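Local coordinates for protein nigritoxine (Vibrio nigripulchritudo, PDB 5M41) that acts as a bacterial toxin against crustaceans and insects and has a fold not known before its structure was solved, at residues 252-255 and 256-260; 448-451 and 452-456; 611-615 and 616-620; 541-545 and 546-550; 679-682 and 683-686. All coordinates share one frame; numbering follows the deposited sequence.

Interaction 1 (252-255 and 256-260); sequences SHLA and KYFDL
Leu254 and Phe258, one helical turn apart, lie side by side and point the same way: Leu254 CG comes within 3.8 Å of Phe258 CE2, and the CD1 branch packs against the same ring carbon. The leucine has CG anti to its backbone N (chi1 179°), which brings CG and the CD1 branch alongside ring atoms CD2 and CE2. Leu207 of helix 206-215 and Ile247 pack on both side chains.

Each amide from Lys256 to Asp259 donates to the carbonyl four residues earlier. The straightest joins Phe258 N to Leu254 O (2.9 Å, 172° at the hydrogen), and Asp259 N reaches Ala255 O at 2.8 Å. At the start of helix 253-264, Ser252 is the N-cap, its OG accepting from Ala255 N at 2.8 Å.

The Asp259 carboxylate forms salt bridges with Arg28 and Arg357, one through each oxygen. The chemistry divides the helix into an apolar side buried against its neighbours and an acidic group paired with two arginines, while the serine satisfies an amide of the first turn.

Interaction 2 (448-451 and 452-456); sequences ERVA and IVRRE
Val450 and Arg454 meet loosely along one side of helix 444-457: Arg454 CD comes to 4.3 Å from Val450 CG1, and Arg454 CG lies nearer to Val450 O, at 3.6 Å. The carbonyl oxygen of Val450 accepts from Arg454 N at 3.1 Å (169° at the hydrogen) and has a second donor in the side chain of Gln292, so two bonds grip it. Three more carbonyls are taken in the regular helical pattern: Glu448 O by Ile452 N at 3.1 Å, Arg449 O by Val453 N at 3.2 Å, and Ala451 O by Arg455 N at 3.1 Å.

The Arg455 chain bends at chi3 (-44°) and folds back along the helix, bringing its guanidinium face over Ala451 O. The separation, 4.1 Å from Arg455 NH2 to that oxygen, makes this a loose approach.

The other two arginines spend their charge on different parts of the chain. Arg449 forms a salt bridge with Asp288 and Arg454 one with Glu501, while Ile336 packs on both Val450 and Arg454. The backbone amides from 452 to 455 are therefore satisfied within the helix, whereas the arginine ends tie this largely exposed part of the helix to neighbouring segments by charge.

Interaction 3 (611-615 and 616-620); sequences EGKKT and GDFEN
Phe618 packs against the last turn of helix 603-614, its CD1 lying 3.6 Å from Gly612 C. The same edge of the ring faces Lys613 N, near the ring plane, and CE1 comes close to Gly612 CA, where the absence of a side chain makes room for the phenyl group. Lys613 crosses Phe618 at about a right angle, with Lys613 CD 4.0 Å from Phe618 CB, before its amine goes on to a salt bridge with Asp687. Trp628, edge-to-face, and Tyr609 add further aromatic contacts to this buried side.

The opposite character belongs to the exposed turn at Thr615 and Gly616. Thr615 OG1 donates to Gly612 O at 2.7 Å and accepts from Asp617 N at 3.0 Å. With chi1 at 66°, the hydroxyl sits between the backbone N and carbonyl carbon, placed to link both partners. Gly616 N closes the turn on Lys613 O at 3.0 Å.

Asp617 then caps the following helix, its OD1 accepting from Asn620 N at 3.2 Å while OD2 forms a salt bridge with Lys408. The whole is a tight turn between two consecutive helices, with a glycine of positive phi (84°) leaving one and an aspartate N-cap starting the next.

Interaction 4 (541-545 and 546-550); sequences RDFPY and AGEEF
The side chains of Glu548 and Phe543 cross at about a right angle, the glutamate running along the CD1 side of the ring, where it can be followed outward. Its CB sits 3.9 Å from Phe543 CD1 and also approaches Tyr545 O. CG, anti to the backbone N (chi1 -156°), continues past the same ring carbon at 3.8 Å, and CD draws nearer still, to 3.6 Å from Phe543 CD1. At the tip the two oxygens part company: OE2 lies at the edge of the phenyl ring, in its plane and 3.7 Å from Phe543 CD1, and finds its charge partner in Lys507, whereas OE1 turns to the proline and touches Pro544 CD at 3.1 Å. The carboxylate plane stands 69° from the ring plane.

Over a face of the same ring lies the next residue. Glu549 CA makes a CH-pi contact 4.0 Å from the Phe543 centroid, and Glu549 CB packs on Phe543 CD2 before the carboxylate reaches Arg553. Leu527 of strand 523-532 packs on both Phe543 and Glu549.

Tyr545 places its ring over the first turn of the helix, one face toward Glu548 N, while its carbonyl oxygen accepts a weak hydrogen bond from that amide at 3.1 Å. These contacts form a strand-to-helix junction: strand 538-542, at the edge of an antiparallel sheet, passes through Phe543 and Pro544 to Tyr545, the N-cap residue of helix 546-555.

Interaction 5 (679-682 and 683-686); sequences TKMR and KVKN
A 3-10 turn in the connection between helices 667-676 and 688-704 brings Met681 and Val684 together. The two side chains cross at a slant, with Met681 CE 4.2 Å from Val684 CB. A bend at chi3 (92°) swings the methionine methyl round to the valine. Ile610 and Val729 also pack on Met681, and Leu691 on Val684, so the apolar pair faces inward among three helices.

The backbone follows the three-residue spacing of a 3-10 helix. Val684 N donates to Met681 O at 2.9 Å and Lys685 N to Arg682 O at 3.0 Å. The Val684 CG2 branch also lies against Met681 O.

One water bridges the remaining gap in the ladder: it donates to Lys680 O at 2.6 Å and accepts from Lys683 N at 3.1 Å, where a direct backbone bond would otherwise run. The chemistry implies a turn in which one amide and one carbonyl are joined through a water that lies toward helix 603-614, while Met681 and Val684 add apolar contact on the buried side.

In the fold
Interactions 3 and 5 form one neighbourhood, their centres about 10 Å apart: Lys614 CG lies 3.3 Å from Lys680 O, and the Lys683 chain runs past Lys614 O and Gly616. Helix 603-614 thus bears the turn of 616-620 at its end and the 3-10 turn of 679-686 on its flank. Interaction 4 has its nearest atoms about 9 Å from interaction 2 and about 10 Å from interaction 3, touching neither, while 2 and 5 stay about 14 Å apart. Interaction 1 stands apart, across the chain's centre, with centres 39 to 49 Å from the others. The magnesium ion is bound by Val189, Glu192 and Asp195, none of which belongs to any of the five contacts.

Interaction 1 (252-255 and 256-260)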
loop_
_atom_site.group_PDB
_atom_site.type_symbol
_atom_site.label_atom_id
_atom_site.label_comp_id
_atom_site.label_asym_id
_atom_site.label_seq_id
_atom_site.Cartn_x
_atom_site.Cartn_y
_atom_site.Cartn_z
ATOM N N SER A 252 -11.629 -13.504 4.092
ATOM C CA SER A 252 -12.732 -14.468 3.917
ATOM C C SER A 252 -12.260 -15.927 3.885
ATOM O O SER A 252 -11.424 -16.296 3.054
ATOM C CB SER A 252 -13.448 -14.178 2.608
ATOM O OG SER A 252 -14.317 -15.245 2.292
ATOM N N HIS A 253 -12.814 -16.762 4.757
ATOM C CA HIS A 253 -12.414 -18.166 4.815
ATOM C C HIS A 253 -12.999 -18.923 3.654
ATOM O O HIS A 253 -12.346 -19.781 3.045
ATOM C CB HIS A 253 -12.791 -18.766 6.182
ATOM C CG HIS A 253 -11.985 -18.182 7.325
ATOM N ND1 HIS A 253 -10.824 -18.745 7.767
ATOM C CD2 HIS A 253 -12.157 -17.012 8.064
ATOM C CE1 HIS A 253 -10.299 -17.980 8.752
ATOM N NE2 HIS A 253 -11.122 -16.930 8.944
ATOM N N LEU A 254 -14.218 -18.558 3.294
ATOM C CA LEU A 254 -14.864 -19.150 2.145
ATOM C C LEU A 254 -14.175 -18.732 0.829
ATOM O O LEU A 254 -14.002 -19.556 -0.070
ATOM C CB LEU A 254 -16.347 -18.785 2.156
ATOM C CG LEU A 254 -17.243 -19.278 1.026
ATOM C CD1 LEU A 254 -17.214 -20.814 0.992
ATOM C CD2 LEU A 254 -18.661 -18.760 1.213
ATOM N N ALA A 255 -13.772 -17.463 0.696
ATOM C CA ALA A 255 -12.953 -17.104 -0.477
ATOM C C ALA A 255 -11.652 -17.945 -0.543
ATOM O O ALA A 255 -11.204 -18.374 -1.633
ATOM C CB ALA A 255 -12.619 -15.620 -0.470
ATOM N N LYS A 256 -11.042 -18.187 0.607
ATOM C CA LYS A 256 -9.859 -19.081 0.629
ATOM C C LYS A 256 -10.230 -20.482 0.101
ATOM O O LYS A 256 -9.497 -21.074 -0.682
ATOM C CB LYS A 256 -9.232 -19.162 2.027
ATOM C CG LYS A 256 -7.953 -20.013 2.081
ATOM C CD LYS A 256 -7.317 -20.088 3.480
ATOM C CE LYS A 256 -8.220 -20.843 4.447
ATOM N NZ LYS A 256 -7.906 -20.575 5.878
ATOM N N TYR A 257 -11.393 -20.991 0.488
ATOM C CA TYR A 257 -11.807 -22.316 0.017
ATOM C C TYR A 257 -12.063 -22.317 -1.508
ATOM O O TYR A 257 -11.586 -23.199 -2.229
ATOM C CB TYR A 257 -13.044 -22.833 0.780
ATOM C CG TYR A 257 -13.433 -24.238 0.341
ATOM C CD1 TYR A 257 -12.459 -25.247 0.260
ATOM C CD2 TYR A 257 -14.765 -24.564 -0.004
ATOM C CE1 TYR A 257 -12.796 -26.537 -0.144
ATOM C CE2 TYR A 257 -15.100 -25.854 -0.414
ATOM C CZ TYR A 257 -14.109 -26.830 -0.477
ATOM O OH TYR A 257 -14.402 -28.110 -0.888
ATOM N N PHE A 258 -12.787 -21.310 -1.999
ATOM C CA PHE A 258 -12.965 -21.205 -3.425
ATOM C C PHE A 258 -11.636 -21.108 -4.165
ATOM O O PHE A 258 -11.470 -21.749 -5.192
ATOM C CB PHE A 258 -13.837 -20.006 -3.768
ATOM C CG PHE A 258 -15.309 -20.298 -3.709
ATOM C CD1 PHE A 258 -15.894 -21.218 -4.594
ATOM C CD2 PHE A 258 -16.115 -19.656 -2.772
ATOM C CE1 PHE A 258 -17.268 -21.476 -4.545
ATOM C CE2 PHE A 258 -17.489 -19.891 -2.730
ATOM C CZ PHE A 258 -18.069 -20.800 -3.621
ATOM N N ASP A 259 -10.692 -20.328 -3.633
ATOM C CA ASP A 259 -9.369 -20.194 -4.257
ATOM C C ASP A 259 -8.677 -21.572 -4.329
ATOM O O ASP A 259 -7.997 -21.901 -5.302
ATOM C CB ASP A 259 -8.469 -19.260 -3.436
ATOM C CG ASP A 259 -8.868 -17.786 -3.524
ATOM O OD1 ASP A 259 -9.730 -17.412 -4.357
ATOM O OD2 ASP A 259 -8.313 -16.995 -2.703
ATOM N N LEU A 260 -8.805 -22.346 -3.254
ATOM C CA LEU A 260 -8.218 -23.684 -3.209
ATOM C C LEU A 260 -8.818 -24.604 -4.281
ATOM O O LEU A 260 -8.093 -25.367 -4.936
ATOM C CB LEU A 260 -8.387 -24.298 -1.808
ATOM C CG LEU A 260 -7.797 -25.729 -1.711
ATOM C CD1 LEU A 260 -7.153 -25.985 -0.371
ATOM C CD2 LEU A 260 -8.862 -26.793 -1.993
#

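Interaction 2 (448-451 and 452-456)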
loop_
_atom_site.group_PDB
_atom_site.type_symbol
_atom_site.label_atom_id
_atom_site.label_comp_id
_atom_site.label_asym_id
_atom_site.label_seq_id
_atom_site.Cartn_x
_atom_site.Cartn_y
_atom_site.Cartn_z
ATOM N N GLU A 448 0.275 12.424 -6.615
ATOM C CA GLU A 448 0.088 13.762 -7.204
ATOM C C GLU A 448 -1.225 14.335 -6.691
ATOM O O GLU A 448 -1.283 15.497 -6.296
ATOM C CB GLU A 448 0.066 13.696 -8.732
ATOM C CG GLU A 448 1.397 13.278 -9.338
ATOM C CD GLU A 448 1.338 12.978 -10.840
ATOM O OE1 GLU A 448 0.238 12.917 -11.449
ATOM O OE2 GLU A 448 2.426 12.786 -11.419
ATOM N N ARG A 449 -2.268 13.505 -6.655
ATOM C CA ARG A 449 -3.569 13.963 -6.163
ATOM C C ARG A 449 -3.498 14.337 -4.700
ATOM O O ARG A 449 -3.984 15.403 -4.307
ATOM C CB ARG A 449 -4.661 12.938 -6.407
ATOM C CG ARG A 449 -5.008 12.773 -7.881
ATOM C CD ARG A 449 -5.969 11.607 -8.047
ATOM N NE ARG A 449 -5.629 10.804 -9.214
ATOM C CZ ARG A 449 -5.431 9.490 -9.221
ATOM N NH1 ARG A 449 -5.564 8.755 -8.117
ATOM N NH2 ARG A 449 -5.126 8.905 -10.370
ATOM N N VAL A 450 -2.852 13.483 -3.908
ATOM C CA VAL A 450 -2.653 13.755 -2.486
ATOM C C VAL A 450 -1.964 15.117 -2.297
ATOM O O VAL A 450 -2.414 15.915 -1.470
ATOM C CB VAL A 450 -1.878 12.616 -1.774
ATOM C CG1 VAL A 450 -1.374 13.050 -0.400
ATOM C CG2 VAL A 450 -2.739 11.352 -1.649
ATOM N N ALA A 451 -0.904 15.374 -3.075
ATOM C CA ALA A 451 -0.131 16.630 -2.998
ATOM C C ALA A 451 -0.952 17.878 -3.351
ATOM O O ALA A 451 -0.750 18.947 -2.749
ATOM C CB ALA A 451 1.125 16.559 -3.865
ATOM N N ILE A 452 -1.871 17.740 -4.307
ATOM C CA ILE A 452 -2.772 18.835 -4.693
ATOM C C ILE A 452 -3.673 19.222 -3.521
ATOM O O ILE A 452 -3.685 20.380 -3.088
ATOM C CB ILE A 452 -3.653 18.486 -5.929
ATOM C CG1 ILE A 452 -2.803 18.198 -7.178
ATOM C CG2 ILE A 452 -4.663 19.597 -6.210
ATOM C CD1 ILE A 452 -1.650 19.157 -7.410
ATOM N N VAL A 453 -4.419 18.246 -3.009
ATOM C CA VAL A 453 -5.313 18.486 -1.878
ATOM C C VAL A 453 -4.596 19.174 -0.721
ATOM O O VAL A 453 -5.083 20.180 -0.209
ATOM C CB VAL A 453 -6.022 17.202 -1.419
ATOM C CG1 VAL A 453 -6.929 17.498 -0.229
ATOM C CG2 VAL A 453 -6.819 16.626 -2.576
ATOM N N ARG A 454 -3.429 18.665 -0.336
ATOM C CA ARG A 454 -2.665 19.269 0.759
ATOM C C ARG A 454 -2.339 20.741 0.494
ATOM O O ARG A 454 -2.456 21.571 1.394
ATOM C CB ARG A 454 -1.353 18.532 1.004
ATOM C CG ARG A 454 -1.459 17.204 1.717
ATOM C CD ARG A 454 -0.075 16.582 1.768
ATOM N NE ARG A 454 0.705 17.092 2.896
ATOM C CZ ARG A 454 1.981 16.795 3.139
ATOM N NH1 ARG A 454 2.667 15.993 2.325
ATOM N NH2 ARG A 454 2.583 17.302 4.206
ATOM N N ARG A 455 -1.922 21.039 -0.739
ATOM C CA ARG A 455 -1.483 22.376 -1.119
ATOM C C ARG A 455 -2.643 23.371 -1.238
ATOM O O ARG A 455 -2.436 24.575 -1.088
ATOM C CB ARG A 455 -0.681 22.333 -2.416
ATOM C CG ARG A 455 0.230 23.537 -2.618
ATOM C CD ARG A 455 0.684 23.670 -4.065
ATOM N NE ARG A 455 1.075 22.378 -4.635
ATOM C CZ ARG A 455 0.469 21.774 -5.657
ATOM N NH1 ARG A 455 -0.568 22.342 -6.269
ATOM N NH2 ARG A 455 0.917 20.596 -6.076
ATOM N N GLU A 456 -3.849 22.870 -1.504
ATOM C CA GLU A 456 -5.059 23.698 -1.478
ATOM C C GLU A 456 -5.417 24.080 -0.044
ATOM O O GLU A 456 -5.914 25.178 0.208
ATOM C CB GLU A 456 -6.244 22.999 -2.161
ATOM C CG GLU A 456 -6.048 22.673 -3.643
ATOM C CD GLU A 456 -5.542 23.840 -4.494
ATOM O OE1 GLU A 456 -6.022 24.984 -4.329
ATOM O OE2 GLU A 456 -4.664 23.607 -5.351
#

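Interaction 3 (611-615 and 616-620)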
loop_
_atom_site.group_PDB
_atom_site.type_symbol
_atom_site.label_atom_id
_atom_site.label_comp_id
_atom_site.label_asym_id
_atom_site.label_seq_id
_atom_site.Cartn_x
_atom_site.Cartn_y
_atom_site.Cartn_z
ATOM N N GLU A 611 26.401 7.639 -0.524
ATOM C CA GLU A 611 26.910 6.332 -0.095
ATOM C C GLU A 611 25.906 5.633 0.822
ATOM O O GLU A 611 25.710 4.433 0.723
ATOM C CB GLU A 611 28.285 6.452 0.565
ATOM C CG GLU A 611 29.371 6.912 -0.403
ATOM C CD GLU A 611 29.642 5.890 -1.499
ATOM O OE1 GLU A 611 29.890 4.728 -1.159
ATOM O OE2 GLU A 611 29.615 6.239 -2.696
ATOM N N GLY A 612 25.235 6.398 1.676
ATOM C CA GLY A 612 24.186 5.852 2.518
ATOM C C GLY A 612 23.011 5.351 1.696
ATOM O O GLY A 612 22.565 4.208 1.865
ATOM N N LYS A 613 22.504 6.210 0.813
ATOM C CA LYS A 613 21.399 5.849 -0.073
ATOM C C LYS A 613 21.760 4.715 -1.039
ATOM O O LYS A 613 20.884 3.941 -1.421
ATOM C CB LYS A 613 20.901 7.054 -0.852
ATOM C CG LYS A 613 20.068 8.015 -0.026
ATOM C CD LYS A 613 18.822 7.350 0.548
ATOM C CE LYS A 613 17.620 7.491 -0.366
ATOM N NZ LYS A 613 16.356 7.213 0.369
ATOM N N LYS A 614 23.036 4.622 -1.427
ATOM C CA LYS A 614 23.513 3.560 -2.338
ATOM C C LYS A 614 23.321 2.148 -1.796
ATOM O O LYS A 614 23.156 1.221 -2.570
ATOM C CB LYS A 614 24.994 3.736 -2.684
ATOM C CG LYS A 614 25.240 4.619 -3.884
ATOM C CD LYS A 614 26.708 5.010 -4.014
ATOM C CE LYS A 614 27.660 3.808 -4.070
ATOM N NZ LYS A 614 28.988 4.267 -4.579
ATOM N N THR A 615 23.366 1.987 -0.473
ATOM C CA THR A 615 23.156 0.677 0.145
ATOM C C THR A 615 21.740 0.149 -0.100
ATOM O O THR A 615 21.486 -1.056 0.040
ATOM C CB THR A 615 23.375 0.711 1.668
ATOM O OG1 THR A 615 22.360 1.519 2.276
ATOM C CG2 THR A 615 24.792 1.218 2.024
ATOM N N GLY A 616 20.825 1.050 -0.460
ATOM C CA GLY A 616 19.419 0.693 -0.604
ATOM C C GLY A 616 18.676 0.729 0.719
ATOM O O GLY A 616 17.456 0.620 0.741
ATOM N N ASP A 617 19.417 0.882 1.819
ATOM C CA ASP A 617 18.825 0.983 3.157
ATOM C C ASP A 617 19.546 2.031 4.021
ATOM O O ASP A 617 20.320 1.694 4.927
ATOM C CB ASP A 617 18.823 -0.391 3.838
ATOM C CG ASP A 617 17.997 -0.423 5.132
ATOM O OD1 ASP A 617 17.558 0.641 5.635
ATOM O OD2 ASP A 617 17.796 -1.538 5.661
ATOM N N PHE A 618 19.255 3.303 3.770
ATOM C CA PHE A 618 19.912 4.378 4.495
ATOM C C PHE A 618 19.836 4.193 6.005
ATOM O O PHE A 618 20.849 4.326 6.691
ATOM C CB PHE A 618 19.304 5.733 4.123
ATOM C CG PHE A 618 20.096 6.911 4.630
ATOM C CD1 PHE A 618 21.068 7.498 3.834
ATOM C CD2 PHE A 618 19.877 7.419 5.910
ATOM C CE1 PHE A 618 21.793 8.581 4.289
ATOM C CE2 PHE A 618 20.598 8.511 6.375
ATOM C CZ PHE A 618 21.565 9.089 5.559
ATOM N N GLU A 619 18.641 3.908 6.518
ATOM C CA GLU A 619 18.425 3.795 7.967
ATOM C C GLU A 619 19.354 2.787 8.613
ATOM O O GLU A 619 19.862 3.019 9.705
ATOM C CB GLU A 619 16.984 3.415 8.296
ATOM C CG GLU A 619 16.066 4.610 8.453
ATOM C CD GLU A 619 15.042 4.450 9.569
ATOM O OE1 GLU A 619 13.836 4.607 9.292
ATOM O OE2 GLU A 619 15.443 4.188 10.725
ATOM N N ASN A 620 19.569 1.665 7.935
ATOM C CA ASN A 620 20.473 0.643 8.440
ATOM C C ASN A 620 21.902 1.148 8.592
ATOM O O ASN A 620 22.572 0.817 9.565
ATOM C CB ASN A 620 20.463 -0.594 7.539
ATOM C CG ASN A 620 21.443 -1.646 8.001
ATOM O OD1 ASN A 620 21.227 -2.317 9.006
ATOM N ND2 ASN A 620 22.542 -1.777 7.281
#

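Interaction 4 (541-545 and 546-550)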
loop_
_atom_site.group_PDB
_atom_site.type_symbol
_atom_site.label_atom_id
_atom_site.label_comp_id
_atom_site.label_asym_id
_atom_site.label_seq_id
_atom_site.Cartn_x
_atom_site.Cartn_y
_atom_site.Cartn_z
ATOM N N ARG A 541 12.161 30.001 20.047
ATOM C CA ARG A 541 12.535 28.619 20.358
ATOM C C ARG A 541 12.758 27.738 19.109
ATOM O O ARG A 541 12.149 27.955 18.048
ATOM C CB ARG A 541 11.522 27.974 21.313
ATOM C CG ARG A 541 10.137 27.759 20.716
ATOM C CD ARG A 541 9.062 27.516 21.770
ATOM N NE ARG A 541 7.745 27.806 21.203
ATOM C CZ ARG A 541 6.670 28.178 21.892
ATOM N NH1 ARG A 541 6.712 28.312 23.219
ATOM N NH2 ARG A 541 5.547 28.430 21.236
ATOM N N ASP A 542 13.628 26.744 19.271
ATOM C CA ASP A 542 13.914 25.738 18.230
ATOM C C ASP A 542 12.678 24.933 17.843
ATOM O O ASP A 542 11.725 24.841 18.619
ATOM C CB ASP A 542 14.958 24.743 18.745
ATOM C CG ASP A 542 16.335 25.349 18.874
ATOM O OD1 ASP A 542 16.600 26.392 18.248
ATOM O OD2 ASP A 542 17.159 24.776 19.610
ATOM N N PHE A 543 12.704 24.327 16.656
ATOM C CA PHE A 543 11.802 23.214 16.390
ATOM C C PHE A 543 12.060 22.156 17.463
ATOM O O PHE A 543 13.215 21.853 17.773
ATOM C CB PHE A 543 12.011 22.637 14.988
ATOM C CG PHE A 543 11.384 23.461 13.889
ATOM C CD1 PHE A 543 10.008 23.565 13.781
ATOM C CD2 PHE A 543 12.170 24.126 12.969
ATOM C CE1 PHE A 543 9.424 24.319 12.772
ATOM C CE2 PHE A 543 11.596 24.881 11.956
ATOM C CZ PHE A 543 10.219 24.984 11.861
ATOM N N PRO A 544 10.992 21.619 18.065
ATOM C CA PRO A 544 11.192 20.671 19.161
ATOM C C PRO A 544 11.790 19.341 18.690
ATOM O O PRO A 544 12.501 18.683 19.450
ATOM C CB PRO A 544 9.780 20.473 19.724
ATOM C CG PRO A 544 8.870 20.777 18.583
ATOM C CD PRO A 544 9.563 21.883 17.817
ATOM N N TYR A 545 11.535 18.958 17.446
ATOM C CA TYR A 545 12.139 17.737 16.920
ATOM C C TYR A 545 12.400 17.823 15.406
ATOM O O TYR A 545 11.753 18.596 14.690
ATOM C CB TYR A 545 11.301 16.505 17.326
ATOM C CG TYR A 545 9.942 16.409 16.661
ATOM C CD1 TYR A 545 9.720 15.496 15.616
ATOM C CD2 TYR A 545 8.868 17.216 17.070
ATOM C CE1 TYR A 545 8.482 15.390 14.991
ATOM C CE2 TYR A 545 7.622 17.118 16.445
ATOM C CZ TYR A 545 7.441 16.203 15.407
ATOM O OH TYR A 545 6.225 16.088 14.778
ATOM N N ALA A 546 13.367 17.038 14.936
ATOM C CA ALA A 546 13.817 17.069 13.537
ATOM C C ALA A 546 12.664 16.951 12.529
ATOM O O ALA A 546 12.640 17.660 11.520
ATOM C CB ALA A 546 14.874 15.985 13.291
ATOM N N GLY A 547 11.705 16.077 12.829
ATOM C CA GLY A 547 10.568 15.855 11.963
ATOM C C GLY A 547 9.863 17.129 11.566
ATOM O O GLY A 547 9.511 17.317 10.403
ATOM N N GLU A 548 9.650 18.023 12.530
ATOM C CA GLU A 548 8.964 19.271 12.234
ATOM C C GLU A 548 9.804 20.212 11.346
ATOM O O GLU A 548 9.258 20.831 10.424
ATOM C CB GLU A 548 8.526 19.964 13.532
ATOM C CG GLU A 548 7.353 20.908 13.348
ATOM C CD GLU A 548 7.017 21.698 14.614
ATOM O OE1 GLU A 548 7.322 21.236 15.735
ATOM O OE2 GLU A 548 6.443 22.794 14.483
ATOM N N GLU A 549 11.110 20.339 11.630
ATOM C CA GLU A 549 12.017 21.127 10.747
ATOM C C GLU A 549 12.024 20.546 9.329
ATOM O O GLU A 549 12.031 21.287 8.334
ATOM C CB GLU A 549 13.467 21.176 11.257
ATOM C CG GLU A 549 14.327 22.131 10.426
ATOM C CD GLU A 549 15.713 22.395 11.004
ATOM O OE1 GLU A 549 15.820 22.591 12.235
ATOM O OE2 GLU A 549 16.704 22.401 10.220
ATOM N N PHE A 550 12.030 19.219 9.249
ATOM C CA PHE A 550 12.030 18.536 7.945
ATOM C C PHE A 550 10.767 18.915 7.167
ATOM O O PHE A 550 10.839 19.283 6.004
ATOM C CB PHE A 550 12.152 17.008 8.120
ATOM C CG PHE A 550 12.147 16.234 6.818
ATOM C CD1 PHE A 550 13.304 16.103 6.064
ATOM C CD2 PHE A 550 10.977 15.625 6.362
ATOM C CE1 PHE A 550 13.307 15.369 4.884
ATOM C CE2 PHE A 550 10.974 14.893 5.181
ATOM C CZ PHE A 550 12.144 14.771 4.440
#

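Interaction 5 (679-682 and 683-686)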
loop_
_atom_site.group_PDB
_atom_site.type_symbol
_atom_site.label_atom_id
_atom_site.label_comp_id
_atom_site.label_asym_id
_atom_site.label_seq_id
_atom_site.Cartn_x
_atom_site.Cartn_y
_atom_site.Cartn_z
ATOM N N THR A 679 25.127 2.910 -12.730
ATOM C CA THR A 679 26.131 2.015 -12.163
ATOM C C THR A 679 25.976 1.906 -10.651
ATOM O O THR A 679 24.883 1.580 -10.196
ATOM C CB THR A 679 27.553 2.385 -12.635
ATOM O OG1 THR A 679 27.879 3.687 -12.153
ATOM C CG2 THR A 679 27.591 2.457 -14.134
ATOM N N LYS A 680 27.016 2.183 -9.865
ATOM C CA LYS A 680 26.914 1.956 -8.409
ATOM C C LYS A 680 25.906 2.859 -7.681
ATOM O O LYS A 680 25.522 2.588 -6.527
ATOM C CB LYS A 680 28.285 1.981 -7.727
ATOM C CG LYS A 680 29.291 0.969 -8.274
ATOM C CD LYS A 680 28.842 -0.478 -8.095
ATOM C CE LYS A 680 29.924 -1.431 -8.615
ATOM N NZ LYS A 680 29.292 -2.520 -9.397
ATOM N N MET A 681 25.473 3.923 -8.346
ATOM C CA MET A 681 24.397 4.787 -7.811
ATOM C C MET A 681 22.970 4.278 -8.018
ATOM O O MET A 681 22.023 4.909 -7.525
ATOM C CB MET A 681 24.480 6.176 -8.449
ATOM C CG MET A 681 25.001 7.263 -7.553
ATOM S SD MET A 681 24.743 8.858 -8.369
ATOM C CE MET A 681 23.138 9.301 -7.713
ATOM N N ARG A 682 22.793 3.168 -8.740
ATOM C CA ARG A 682 21.449 2.762 -9.216
ATOM C C ARG A 682 20.358 2.773 -8.145
ATOM O O ARG A 682 19.258 3.277 -8.386
ATOM C CB ARG A 682 21.472 1.398 -9.943
ATOM C CG ARG A 682 22.105 0.272 -9.143
ATOM C CD ARG A 682 22.241 -1.031 -9.942
ATOM N NE ARG A 682 23.448 -1.738 -9.512
ATOM C CZ ARG A 682 24.600 -1.752 -10.183
ATOM N NH1 ARG A 682 24.705 -1.136 -11.357
ATOM N NH2 ARG A 682 25.645 -2.407 -9.689
ATOM N N LYS A 683 20.668 2.261 -6.955
ATOM C CA LYS A 683 19.646 2.148 -5.901
ATOM C C LYS A 683 19.094 3.486 -5.404
ATOM O O LYS A 683 17.973 3.535 -4.902
ATOM C CB LYS A 683 20.156 1.318 -4.731
ATOM C CG LYS A 683 20.220 -0.168 -5.024
ATOM C CD LYS A 683 20.737 -0.927 -3.824
ATOM C CE LYS A 683 20.769 -2.418 -4.104
ATOM N NZ LYS A 683 21.412 -3.136 -2.968
ATOM N N VAL A 684 19.873 4.562 -5.541
ATOM C CA VAL A 684 19.420 5.912 -5.148
ATOM C C VAL A 684 18.135 6.241 -5.914
ATOM O O VAL A 684 17.225 6.883 -5.386
ATOM C CB VAL A 684 20.511 6.989 -5.401
ATOM C CG1 VAL A 684 20.048 8.380 -4.984
ATOM C CG2 VAL A 684 21.794 6.623 -4.679
ATOM N N LYS A 685 18.057 5.743 -7.144
ATOM C CA LYS A 685 16.910 5.963 -8.017
ATOM C C LYS A 685 15.599 5.344 -7.512
ATOM O O LYS A 685 14.533 5.771 -7.939
ATOM C CB LYS A 685 17.223 5.447 -9.417
ATOM C CG LYS A 685 16.772 6.371 -10.535
ATOM C CD LYS A 685 17.120 5.745 -11.882
ATOM C CE LYS A 685 17.016 6.766 -13.011
ATOM N NZ LYS A 685 17.469 6.194 -14.312
ATOM N N ASN A 686 15.680 4.355 -6.617
ATOM C CA ASN A 686 14.494 3.800 -5.940
ATOM C C ASN A 686 13.741 4.842 -5.118
ATOM O O ASN A 686 12.522 4.733 -4.924
ATOM C CB ASN A 686 14.884 2.665 -4.989
ATOM C CG ASN A 686 15.399 1.433 -5.713
ATOM O OD1 ASN A 686 15.192 1.267 -6.914
ATOM N ND2 ASN A 686 16.060 0.548 -4.971
HETATM O O HOH W 1 23.319 1.592 -5.458
#